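PDB 3NX4: putative oxidoreductase from Salmonella enterica subsp. enterica serovar Typhimurium, which binds NADP and probably reduces acryloyl-CoA with NADPH, as a member of the YhdH branch of the medium-chain dehydrogenase/reductase superfamily. Local coordinates for residues Ser37-Lys42 with Ala301-Phe306; Ser117-Met122 with Ala295-Leu300; Val159-Val164 with His184-Ser189; Leu167-Tyr172 with Val283-Glu288. One frame throughout, in Å; residues are numbered along the deposited sequence.

Interaction 1. Residues Ser37-Lys42 with Ala301-Phe306; sequences SSLNYK and ADAPKF. With NAP (NADP nicotinamide-adenine-dinucleotide phosphate), chain C.
Leu39 reaches helix 303-311 with one methyl, CD1, and the contact between the two segments is van der Waals packing, with no hydrogen bond across it. Leu39 CD1 lies 3.7 Å from Phe306 CB and equally close to the carbonyl oxygen Ala303 O, so it sits against the N-terminal part of the helix. The second methyl, Leu39 CD2, makes a looser approach to Ala303 CB at 4.4 Å. The side chains of Leu39 and Phe306 cross at about a right angle; the phenylalanine meets the leucine through its CB, while its ring leads away from the strand.

The bond to the coenzyme is made at Tyr41. Tyr41 N donates to the phosphate oxygen O1N of NADP over 3.3 Å with an N-H...O angle of 158°, a fairly straight but long bond. With CG anti to its backbone N (chi1 -170°), Tyr41 sets its side chain along the coenzyme: Tyr41 CD1 comes to 3.3 Å from the ribose oxygen O2D of NADP, which stands oblique to the ring.

Leu39 packs among two strands and a helix: it also touches Ile298 of strand 295-299, Thr319 and Val321 of strand 318-322, and Ile310 further along helix 303-311, while helix 41-48 starts at the coenzyme.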
# COMPACT_ATOMS: atom_id res chain seq x y z
N SER A 37 19.29 27.30 1.12
CA SER A 37 19.12 25.90 1.46
C SER A 37 17.92 25.80 2.42
O SER A 37 17.17 26.76 2.57
CB SER A 37 20.39 25.31 2.08
OG SER A 37 20.26 23.91 2.28
N SER A 38 17.75 24.65 3.06
CA SER A 38 16.70 24.50 4.05
C SER A 38 17.07 23.44 5.08
O SER A 38 18.08 22.76 4.93
CB SER A 38 15.35 24.16 3.39
OG SER A 38 15.19 22.77 3.18
N LEU A 39 16.28 23.34 6.14
CA LEU A 39 16.48 22.27 7.11
C LEU A 39 15.26 21.36 7.09
O LEU A 39 14.15 21.80 7.39
CB LEU A 39 16.65 22.83 8.51
CG LEU A 39 17.89 23.69 8.74
CD1 LEU A 39 17.96 24.14 10.21
CD2 LEU A 39 19.14 22.93 8.34
N ASN A 40 15.49 20.10 6.75
CA ASN A 40 14.47 19.07 6.83
C ASN A 40 14.69 18.22 8.06
O ASN A 40 15.74 18.30 8.69
CB ASN A 40 14.52 18.17 5.58
CG ASN A 40 14.25 18.94 4.31
OD1 ASN A 40 13.10 19.08 3.90
ND2 ASN A 40 15.32 19.44 3.67
N TYR A 41 13.71 17.39 8.39
CA TYR A 41 13.86 16.47 9.51
C TYR A 41 15.14 15.66 9.35
O TYR A 41 15.89 15.47 10.30
CB TYR A 41 12.63 15.55 9.61
CG TYR A 41 12.59 14.72 10.87
CD1 TYR A 41 12.99 13.39 10.86
CD2 TYR A 41 12.18 15.28 12.08
CE1 TYR A 41 12.96 12.63 12.02
CE2 TYR A 41 12.15 14.53 13.24
CZ TYR A 41 12.54 13.21 13.21
OH TYR A 41 12.51 12.46 14.36
N LYS A 42 15.40 15.19 8.13
CA LYS A 42 16.59 14.38 7.91
C LYS A 42 17.87 15.19 8.16
O LYS A 42 18.83 14.67 8.72
CB LYS A 42 16.59 13.75 6.51
CG LYS A 42 17.52 12.54 6.41
CD LYS A 42 17.89 12.17 4.98
CE LYS A 42 16.68 11.74 4.19
NZ LYS A 42 17.09 11.19 2.86
N ALA A 301 24.68 30.05 10.38
CA ALA A 301 25.17 29.91 11.75
C ALA A 301 24.08 29.43 12.71
O ALA A 301 24.38 28.83 13.74
CB ALA A 301 25.76 31.23 12.23
N ASP A 302 22.82 29.69 12.37
CA ASP A 302 21.69 29.28 13.20
C ASP A 302 21.30 27.82 12.99
O ASP A 302 20.47 27.28 13.73
CB ASP A 302 20.46 30.13 12.87
CG ASP A 302 20.61 31.58 13.29
OD1 ASP A 302 21.08 31.84 14.42
OD2 ASP A 302 20.23 32.46 12.48
N ALA A 303 21.85 27.18 11.96
CA ALA A 303 21.41 25.84 11.60
C ALA A 303 21.44 24.83 12.75
O ALA A 303 20.48 24.08 12.93
CB ALA A 303 22.20 25.30 10.39
N PRO A 304 22.54 24.78 13.52
CA PRO A 304 22.61 23.81 14.61
C PRO A 304 21.52 24.02 15.66
O PRO A 304 20.94 23.04 16.14
CB PRO A 304 24.00 24.04 15.20
CG PRO A 304 24.79 24.56 14.03
CD PRO A 304 23.83 25.46 13.32
N LYS A 305 21.26 25.27 16.02
CA LYS A 305 20.22 25.60 16.99
C LYS A 305 18.86 25.18 16.46
O LYS A 305 18.03 24.64 17.21
CB LYS A 305 20.22 27.10 17.29
CG LYS A 305 19.05 27.56 18.14
CD LYS A 305 19.19 29.02 18.55
CE LYS A 305 19.27 29.93 17.33
NZ LYS A 305 19.36 31.37 17.72
N PHE A 306 18.62 25.42 15.18
CA PHE A 306 17.32 25.07 14.61
C PHE A 306 17.15 23.57 14.43
O PHE A 306 16.03 23.05 14.55
CB PHE A 306 17.04 25.87 13.33
CG PHE A 306 16.40 27.20 13.60
CD1 PHE A 306 15.04 27.39 13.37
CD2 PHE A 306 17.14 28.24 14.13
CE1 PHE A 306 14.44 28.63 13.66
CE2 PHE A 306 16.55 29.48 14.43
CZ PHE A 306 15.20 29.67 14.19
PA NAP C . 8.88 17.94 10.77
O1A NAP C . 8.80 19.30 10.21
O2A NAP C . 9.67 17.74 12.00
O5B NAP C . 7.41 17.34 10.96
C5B NAP C . 7.23 16.20 11.75
C4B NAP C . 5.94 16.44 12.52
O4B NAP C . 5.58 15.25 13.18
C3B NAP C . 6.10 17.51 13.60
O3B NAP C . 5.74 18.78 13.11
C2B NAP C . 5.12 17.05 14.67
O2B NAP C . 3.87 17.60 14.34
C1B NAP C . 5.04 15.55 14.46
N9A NAP C . 5.83 14.81 15.45
C8A NAP C . 7.12 15.07 15.86
N7A NAP C . 7.47 14.12 16.76
C5A NAP C . 6.44 13.27 16.92
C6A NAP C . 6.26 12.14 17.71
N6A NAP C . 7.22 11.71 18.52
N1A NAP C . 5.07 11.46 17.65
C2A NAP C . 4.06 11.89 16.82
N3A NAP C . 4.23 13.02 16.04
C4A NAP C . 5.40 13.69 16.10
O3 NAP C . 9.50 16.94 9.66
PN NAP C . 9.37 16.98 8.07
O1N NAP C . 10.58 17.59 7.47
O2N NAP C . 8.04 17.56 7.76
O5D NAP C . 9.38 15.39 7.79
C5D NAP C . 8.32 14.62 8.30
C4D NAP C . 8.69 13.15 8.25
O4D NAP C . 8.82 12.77 6.90
C3D NAP C . 10.05 12.89 8.89
O3D NAP C . 10.01 11.64 9.55
C2D NAP C . 11.01 12.83 7.73
O2D NAP C . 12.09 11.98 8.00
C1D NAP C . 10.11 12.23 6.66
N1N NAP C . 10.51 12.55 5.29
C2N NAP C . 10.84 11.51 4.46
C3N NAP C . 11.20 11.73 3.14
C7N NAP C . 11.04 10.58 2.18
O7N NAP C . 11.91 10.43 1.10
N7N NAP C . 10.05 9.72 2.40
C4N NAP C . 11.24 13.04 2.66
C5N NAP C . 10.90 14.10 3.51
C6N NAP C . 10.52 13.84 4.83
P2B NAP C . 2.83 18.05 15.51
O1X NAP C . 1.77 18.89 14.85
O2X NAP C . 2.20 16.83 16.13
O3X NAP C . 3.60 18.84 16.53

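Interaction 2. Residues Ser117-Met122 with Ala295-Leu300; sequences SSRNAM and ATEITL
Arg119 and Glu297 meet in a salt bridge that spans from the first turn of helix 118-140 to the middle of strand 295-299, and this pair carries the contact. Two nitrogens of the guanidinium converge side-on upon a single carboxylate oxygen. Arg119 NH2 donates to Glu297 OE1 over 2.9 Å at 157°, using the anti lone pair of that oxygen. Arg119 NE makes the longer and more bent bond, 3.2 Å to Glu297 OE1 at 141°, arriving nearly in line with the C-O bond. The acceptor lies at the edge of the guanidinium, in its plane, although the carboxylate as a whole is turned 60° against that plane. That twist fits a fork closing on one oxygen instead of a pairing of both oxygens with both nitrogens.

Both side chains are stretched to make the reach, since the nearest CA atoms, those of Arg119 and Glu297, are 9.9 Å apart. Arg119 has CG anti to the backbone N and is extended as far as NE; Glu297 comes to meet it at about a right angle.

A side-chain N-cap lies at the start of the helix: Ser117 OG accepts from Asn120 N at 2.9 Å.

Trp36 of strand 30-39 touches both Arg119 and Glu297; in strand 318-322, Leu320 touches Arg119 and Lys322 touches Glu297. This is a surface salt bridge between a capped helix N-terminus and a strand of the mixed sheet, where 295-299 pairs with 318-322 and that strand with 30-39, consistent with the catalytic, GroES-like domain of the medium-chain dehydrogenase/reductase fold.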
# COMPACT_ATOMS: atom_id res chain seq x y z
N SER A 117 10.68 31.18 -7.73
CA SER A 117 11.89 31.87 -7.31
C SER A 117 12.83 30.89 -6.62
O SER A 117 12.41 29.89 -6.08
CB SER A 117 11.56 33.04 -6.37
OG SER A 117 11.28 32.57 -5.05
N SER A 118 14.12 31.19 -6.66
CA SER A 118 15.12 30.37 -5.99
C SER A 118 14.80 30.26 -4.49
O SER A 118 14.90 29.19 -3.89
CB SER A 118 16.51 30.99 -6.22
OG SER A 118 17.54 30.20 -5.65
N ARG A 119 14.38 31.38 -3.88
CA ARG A 119 14.03 31.39 -2.46
C ARG A 119 12.83 30.49 -2.17
O ARG A 119 12.83 29.70 -1.21
CB ARG A 119 13.77 32.83 -1.97
CG ARG A 119 13.50 32.93 -0.46
CD ARG A 119 13.25 34.39 -0.03
NE ARG A 119 13.16 34.52 1.42
CZ ARG A 119 12.02 34.46 2.12
NH1 ARG A 119 10.86 34.28 1.50
NH2 ARG A 119 12.04 34.59 3.44
N ASN A 120 11.80 30.59 -3.00
CA ASN A 120 10.61 29.76 -2.82
C ASN A 120 10.85 28.27 -3.06
O ASN A 120 10.19 27.43 -2.44
CB ASN A 120 9.45 30.27 -3.65
CG ASN A 120 8.84 31.54 -3.06
OD1 ASN A 120 9.08 31.86 -1.90
ND2 ASN A 120 8.05 32.25 -3.85
N ALA A 121 11.81 27.96 -3.93
CA ALA A 121 12.16 26.58 -4.23
C ALA A 121 12.64 25.89 -2.97
O ALA A 121 12.42 24.69 -2.79
CB ALA A 121 13.25 26.53 -5.32
N MSE A 122 13.29 26.64 -2.09
CA MSE A 122 13.85 26.09 -0.87
C MSE A 122 12.87 26.15 0.32
O MSE A 122 12.95 25.33 1.23
CB MSE A 122 15.18 26.76 -0.52
CG MSE A 122 16.32 26.34 -1.47
SE MSE A 122 16.63 24.43 -1.31
CE MSE A 122 15.76 23.82 -2.96
N ALA A 295 7.28 29.80 6.14
CA ALA A 295 8.73 29.93 6.19
C ALA A 295 9.25 30.70 7.41
O ALA A 295 8.69 31.71 7.81
CB ALA A 295 9.24 30.58 4.92
N THR A 296 10.33 30.19 7.99
CA THR A 296 11.15 30.97 8.90
C THR A 296 12.56 31.01 8.33
O THR A 296 13.19 29.97 8.13
CB THR A 296 11.19 30.36 10.30
OG1 THR A 296 9.86 30.30 10.82
CG2 THR A 296 12.04 31.21 11.23
N GLU A 297 13.05 32.22 8.05
CA GLU A 297 14.37 32.38 7.43
C GLU A 297 15.46 32.54 8.48
O GLU A 297 15.37 33.39 9.35
CB GLU A 297 14.39 33.58 6.49
CG GLU A 297 15.74 33.81 5.81
CD GLU A 297 15.74 35.02 4.91
OE1 GLU A 297 14.78 35.18 4.12
OE2 GLU A 297 16.69 35.82 5.00
N ILE A 298 16.50 31.71 8.39
CA ILE A 298 17.61 31.79 9.33
C ILE A 298 18.91 31.88 8.54
O ILE A 298 18.91 31.75 7.32
CB ILE A 298 17.67 30.55 10.23
CG1 ILE A 298 18.05 29.31 9.40
CG2 ILE A 298 16.33 30.33 10.92
CD1 ILE A 298 18.29 28.07 10.24
N THR A 299 20.01 32.11 9.24
CA THR A 299 21.31 32.11 8.60
C THR A 299 21.99 30.77 8.85
O THR A 299 21.53 29.97 9.65
CB THR A 299 22.21 33.22 9.15
OG1 THR A 299 22.51 32.94 10.52
CG2 THR A 299 21.51 34.56 9.04
N LEU A 300 23.10 30.54 8.16
CA LEU A 300 23.79 29.27 8.26
C LEU A 300 24.23 29.01 9.70
O LEU A 300 24.17 27.88 10.19
CB LEU A 300 25.00 29.24 7.32
CG LEU A 300 25.69 27.90 7.07
CD1 LEU A 300 24.73 26.88 6.52
CD2 LEU A 300 26.89 28.07 6.14

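Interaction 3. Residues Val159-Val164 with His184-Ser189; sequences VGSTAV and HGYLKS. With NAP (NADP nicotinamide-adenine-dinucleotide phosphate), chain C.
Ser161 holds OG anti to its carbonyl carbon (chi1 -68°), and Tyr186 carries its ring anti to its own backbone N (chi1 165°); together these settings bring the two hydroxyls within bonding distance between helices 158-169 and 184-190. Tyr186 OH donates to Ser161 OG at 2.7 Å, a short bond. The serine oxygen, Ser161 OG, lies in the plane of the tyrosine ring, at its edge, and is also 3.3 Å from Tyr186 CE2. Packing is lighter: Val164 CG1 approaches the backbone oxygen Leu187 O at 4.3 Å.

On the second helix, Ser189 OG bonds back to Tyr186 O. On the first, Val159 N points straight at the pyrophosphate, donating to NADP O2N over 2.8 Å at 174°, and Val159 CG2 comes to 3.8 Å from the nicotinamide carbon C6N of NADP. These features suit the helix after the first strand of a Rossmann domain, whose N-terminus faces the dinucleotide phosphates.

Ser161 OG thus accepts a hydrogen bond from Tyr186 OH and is also hydrogen-bonded to Gly157 O, so it links the phenol to the turn before the helix.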
# COMPACT_ATOMS: atom_id res chain seq x y z
N VAL A 159 6.54 18.76 5.79
CA VAL A 159 5.74 18.02 4.81
C VAL A 159 4.25 18.28 5.08
O VAL A 159 3.46 18.56 4.16
CB VAL A 159 6.03 16.49 4.91
CG1 VAL A 159 5.04 15.69 4.04
CG2 VAL A 159 7.48 16.17 4.51
N GLY A 160 3.86 18.21 6.35
CA GLY A 160 2.47 18.39 6.73
C GLY A 160 1.89 19.74 6.35
O GLY A 160 0.78 19.82 5.85
N SER A 161 2.64 20.81 6.58
CA SER A 161 2.16 22.14 6.23
C SER A 161 1.90 22.24 4.74
O SER A 161 0.87 22.76 4.30
CB SER A 161 3.17 23.23 6.65
OG SER A 161 3.26 23.31 8.07
N THR A 162 2.86 21.75 3.95
CA THR A 162 2.74 21.83 2.49
C THR A 162 1.54 21.00 2.04
O THR A 162 0.75 21.42 1.19
CB THR A 162 4.02 21.34 1.78
OG1 THR A 162 5.18 21.89 2.42
CG2 THR A 162 4.01 21.77 0.31
N ALA A 163 1.41 19.81 2.63
CA ALA A 163 0.31 18.90 2.28
C ALA A 163 -1.06 19.54 2.53
O ALA A 163 -1.97 19.44 1.70
CB ALA A 163 0.43 17.61 3.09
N VAL A 164 -1.20 20.19 3.68
CA VAL A 164 -2.47 20.83 4.04
C VAL A 164 -2.78 21.92 3.01
O VAL A 164 -3.90 21.99 2.48
CB VAL A 164 -2.40 21.42 5.47
CG1 VAL A 164 -3.59 22.38 5.75
CG2 VAL A 164 -2.31 20.29 6.53
N HIS A 184 -2.65 25.09 16.35
CA HIS A 184 -3.99 25.02 15.75
C HIS A 184 -4.36 26.21 14.87
O HIS A 184 -4.94 26.02 13.80
CB HIS A 184 -5.07 24.74 16.81
CG HIS A 184 -5.01 23.36 17.37
ND1 HIS A 184 -6.08 22.74 17.98
CD2 HIS A 184 -3.99 22.46 17.40
CE1 HIS A 184 -5.73 21.53 18.37
NE2 HIS A 184 -4.47 21.33 18.03
N GLY A 185 -4.04 27.42 15.31
CA GLY A 185 -4.33 28.60 14.52
C GLY A 185 -3.55 28.59 13.21
O GLY A 185 -4.06 28.96 12.15
N TYR A 186 -2.30 28.16 13.29
CA TYR A 186 -1.45 28.09 12.12
C TYR A 186 -2.04 27.08 11.12
O TYR A 186 -2.11 27.35 9.92
CB TYR A 186 -0.03 27.71 12.55
CG TYR A 186 0.89 27.25 11.44
CD1 TYR A 186 1.46 28.17 10.56
CD2 TYR A 186 1.20 25.91 11.29
CE1 TYR A 186 2.32 27.74 9.54
CE2 TYR A 186 2.05 25.47 10.27
CZ TYR A 186 2.60 26.39 9.41
OH TYR A 186 3.45 25.96 8.41
N LEU A 187 -2.49 25.93 11.62
CA LEU A 187 -3.05 24.89 10.74
C LEU A 187 -4.34 25.37 10.08
O LEU A 187 -4.57 25.12 8.89
CB LEU A 187 -3.29 23.59 11.51
CG LEU A 187 -2.04 22.85 11.98
CD1 LEU A 187 -2.40 21.72 12.93
CD2 LEU A 187 -1.22 22.34 10.79
N LYS A 188 -5.18 26.06 10.84
CA LYS A 188 -6.39 26.65 10.28
C LYS A 188 -6.05 27.63 9.16
O LYS A 188 -6.71 27.66 8.12
CB LYS A 188 -7.23 27.34 11.37
CG LYS A 188 -7.91 26.35 12.33
CD LYS A 188 -8.63 27.08 13.48
CE LYS A 188 -9.08 26.13 14.60
NZ LYS A 188 -10.16 25.19 14.18
N SER A 189 -4.99 28.42 9.36
CA SER A 189 -4.63 29.42 8.35
C SER A 189 -4.10 28.78 7.06
O SER A 189 -4.22 29.35 5.98
CB SER A 189 -3.63 30.44 8.91
OG SER A 189 -2.33 29.87 8.99
PA NAP C . 8.88 17.94 10.77
O1A NAP C . 8.80 19.30 10.21
O2A NAP C . 9.67 17.74 12.00
O5B NAP C . 7.41 17.34 10.96
C5B NAP C . 7.23 16.20 11.75
C4B NAP C . 5.94 16.44 12.52
O4B NAP C . 5.58 15.25 13.18
C3B NAP C . 6.10 17.51 13.60
O3B NAP C . 5.74 18.78 13.11
C2B NAP C . 5.12 17.05 14.67
O2B NAP C . 3.87 17.60 14.34
C1B NAP C . 5.04 15.55 14.46
N9A NAP C . 5.83 14.81 15.45
C8A NAP C . 7.12 15.07 15.86
N7A NAP C . 7.47 14.12 16.76
C5A NAP C . 6.44 13.27 16.92
C6A NAP C . 6.26 12.14 17.71
N6A NAP C . 7.22 11.71 18.52
N1A NAP C . 5.07 11.46 17.65
C2A NAP C . 4.06 11.89 16.82
N3A NAP C . 4.23 13.02 16.04
C4A NAP C . 5.40 13.69 16.10
O3 NAP C . 9.50 16.94 9.66
PN NAP C . 9.37 16.98 8.07
O1N NAP C . 10.58 17.59 7.47
O2N NAP C . 8.04 17.56 7.76
O5D NAP C . 9.38 15.39 7.79
C5D NAP C . 8.32 14.62 8.30
C4D NAP C . 8.69 13.15 8.25
O4D NAP C . 8.82 12.77 6.90
C3D NAP C . 10.05 12.89 8.89
O3D NAP C . 10.01 11.64 9.55
C2D NAP C . 11.01 12.83 7.73
O2D NAP C . 12.09 11.98 8.00
C1D NAP C . 10.11 12.23 6.66
N1N NAP C . 10.51 12.55 5.29
C2N NAP C . 10.84 11.51 4.46
C3N NAP C . 11.20 11.73 3.14
C7N NAP C . 11.04 10.58 2.18
O7N NAP C . 11.91 10.43 1.10
N7N NAP C . 10.05 9.72 2.40
C4N NAP C . 11.24 13.04 2.66
C5N NAP C . 10.90 14.10 3.51
C6N NAP C . 10.52 13.84 4.83
P2B NAP C . 2.83 18.05 15.51
O1X NAP C . 1.77 18.89 14.85
O2X NAP C . 2.20 16.83 16.13
O3X NAP C . 3.60 18.84 16.53

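Interaction 4. Residues Leu167-Tyr172 with Val283-Glu288; sequences LHKLGY and VKDLPE
Asp285 OD1 is gripped by two ammonium groups, Lys169 NZ at 2.9 Å and Lys284 NZ at 2.6 Å, in a salt-bridge network that joins the C-terminal ends of helices 158-169 and 272-285. The two lysines use different sides of the oxygen. Lys284 NZ comes from the syn side, 17° out of the carboxylate plane, whereas Lys169 NZ comes from the anti side and stands 34° out of it. Lys169 NZ and Lys284 NZ are only 4.2 Å apart, a like-charge approach that the shared carboxylate probably offsets. The other oxygen, Asp285 OD2, pairs with Arg281, so the carboxylate is held at both ends and would be expected to stay ionised.

Lys169 gets there through a bend at chi2 (-90°), which lays its methylenes over the backbone of Asp285: Lys169 CG is 3.2 Å from Asp285 O, a buried carbonyl oxygen that has no polar partner in the model. Beside it, Leu170 crosses the aspartate side chain at about a right angle.

Directly after Leu170, helix 158-169 closes in a Schellman motif at Gly171, with Tyr172 N bonded to Leu167 O. On the apolar flank of the network, Leu170 CD2 rests 3.7 Å from Asp285 OD2.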
# COMPACT_ATOMS: atom_id res chain seq x y z
N LEU A 167 -3.66 20.26 -0.53
CA LEU A 167 -4.99 19.64 -0.50
C LEU A 167 -6.07 20.71 -0.42
O LEU A 167 -7.10 20.59 -1.06
CB LEU A 167 -5.13 18.68 0.70
CG LEU A 167 -4.23 17.43 0.63
CD1 LEU A 167 -4.18 16.73 1.99
CD2 LEU A 167 -4.69 16.47 -0.49
N HIS A 168 -5.83 21.74 0.38
CA HIS A 168 -6.80 22.82 0.48
C HIS A 168 -7.01 23.50 -0.87
O HIS A 168 -8.14 23.74 -1.30
CB HIS A 168 -6.34 23.85 1.51
CG HIS A 168 -7.27 25.02 1.62
ND1 HIS A 168 -8.56 24.89 2.08
CD2 HIS A 168 -7.10 26.33 1.32
CE1 HIS A 168 -9.15 26.08 2.07
NE2 HIS A 168 -8.28 26.97 1.61
N LYS A 169 -5.91 23.82 -1.55
CA LYS A 169 -6.00 24.48 -2.86
C LYS A 169 -6.73 23.60 -3.86
O LYS A 169 -7.51 24.09 -4.67
CB LYS A 169 -4.60 24.79 -3.40
CG LYS A 169 -4.61 25.64 -4.67
CD LYS A 169 -4.67 24.75 -5.92
CE LYS A 169 -4.47 25.57 -7.21
NZ LYS A 169 -4.51 24.69 -8.42
N LEU A 170 -6.47 22.29 -3.79
CA LEU A 170 -7.04 21.35 -4.74
C LEU A 170 -8.51 21.03 -4.45
O LEU A 170 -9.13 20.29 -5.19
CB LEU A 170 -6.22 20.05 -4.78
CG LEU A 170 -4.85 20.32 -5.41
CD1 LEU A 170 -3.84 19.23 -5.08
CD2 LEU A 170 -4.95 20.57 -6.95
N GLY A 171 -9.05 21.60 -3.37
CA GLY A 171 -10.47 21.46 -3.08
C GLY A 171 -10.87 20.38 -2.08
O GLY A 171 -12.06 20.14 -1.88
N TYR A 172 -9.90 19.74 -1.42
CA TYR A 172 -10.24 18.70 -0.45
C TYR A 172 -10.71 19.25 0.90
O TYR A 172 -10.31 20.33 1.32
CB TYR A 172 -9.05 17.78 -0.19
CG TYR A 172 -8.63 16.94 -1.38
CD1 TYR A 172 -7.80 17.46 -2.36
CD2 TYR A 172 -9.07 15.62 -1.51
CE1 TYR A 172 -7.41 16.69 -3.47
CE2 TYR A 172 -8.68 14.84 -2.61
CZ TYR A 172 -7.85 15.38 -3.59
OH TYR A 172 -7.45 14.62 -4.69
N VAL A 283 4.56 24.59 -8.48
CA VAL A 283 4.47 25.97 -8.94
C VAL A 283 3.00 26.32 -9.17
O VAL A 283 2.56 27.43 -8.86
CB VAL A 283 5.29 26.19 -10.22
CG1 VAL A 283 5.03 27.58 -10.78
CG2 VAL A 283 6.77 26.00 -9.92
N LYS A 284 2.24 25.36 -9.68
CA LYS A 284 0.84 25.60 -9.98
C LYS A 284 -0.05 25.58 -8.74
O LYS A 284 -0.98 26.39 -8.63
CB LYS A 284 0.34 24.57 -11.00
CG LYS A 284 -1.13 24.69 -11.36
CD LYS A 284 -1.54 23.65 -12.39
CE LYS A 284 -1.47 22.22 -11.83
NZ LYS A 284 -2.60 21.87 -10.92
N ASP A 285 0.22 24.68 -7.80
CA ASP A 285 -0.74 24.36 -6.75
C ASP A 285 -0.53 25.00 -5.38
O ASP A 285 -1.45 25.02 -4.56
CB ASP A 285 -0.90 22.84 -6.63
CG ASP A 285 -1.56 22.23 -7.85
OD1 ASP A 285 -2.23 22.97 -8.59
OD2 ASP A 285 -1.41 21.01 -8.07
N LEU A 286 0.67 25.52 -5.11
CA LEU A 286 0.89 26.26 -3.86
C LEU A 286 0.52 27.73 -4.01
O LEU A 286 1.06 28.42 -4.88
CB LEU A 286 2.33 26.16 -3.39
CG LEU A 286 2.80 24.96 -2.58
CD1 LEU A 286 4.24 25.19 -2.14
CD2 LEU A 286 1.91 24.74 -1.36
N PRO A 287 -0.38 28.23 -3.16
CA PRO A 287 -0.72 29.66 -3.18
C PRO A 287 0.45 30.51 -2.70
O PRO A 287 1.24 30.05 -1.88
CB PRO A 287 -1.88 29.76 -2.18
CG PRO A 287 -1.70 28.59 -1.26
CD PRO A 287 -1.11 27.49 -2.11
N GLU A 288 0.54 31.74 -3.21
CA GLU A 288 1.57 32.68 -2.79
C GLU A 288 1.60 32.84 -1.27
O GLU A 288 2.66 32.97 -0.66
CB GLU A 288 1.34 34.05 -3.44
CG GLU A 288 1.99 35.21 -2.71
CD GLU A 288 3.50 35.07 -2.61
OE1 GLU A 288 4.15 34.82 -3.65
OE2 GLU A 288 4.04 35.20 -1.48

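Interactions 1 and 3 are buried and both reach NADP, yet their centres lie about 20 Å apart and they do not touch; one is van der Waals packing without hydrogen bonds across its segments, the other rests on a hydroxyl pair. Interaction 2 is a surface salt bridge, and interaction 4 is partly buried, with its charges where two helices end. Interactions 1 and 2 adjoin: strand 295-299 leads into helix 303-311, and Phe306 CZ meets Ile298 CG2 at 3.5 Å. Interactions 3 and 4 share helix 158-169, used near its coenzyme end and at its far end, and touch through Thr162 and Leu286. Ionic pairing across the segments appears in the two contacts away from the annotated sites.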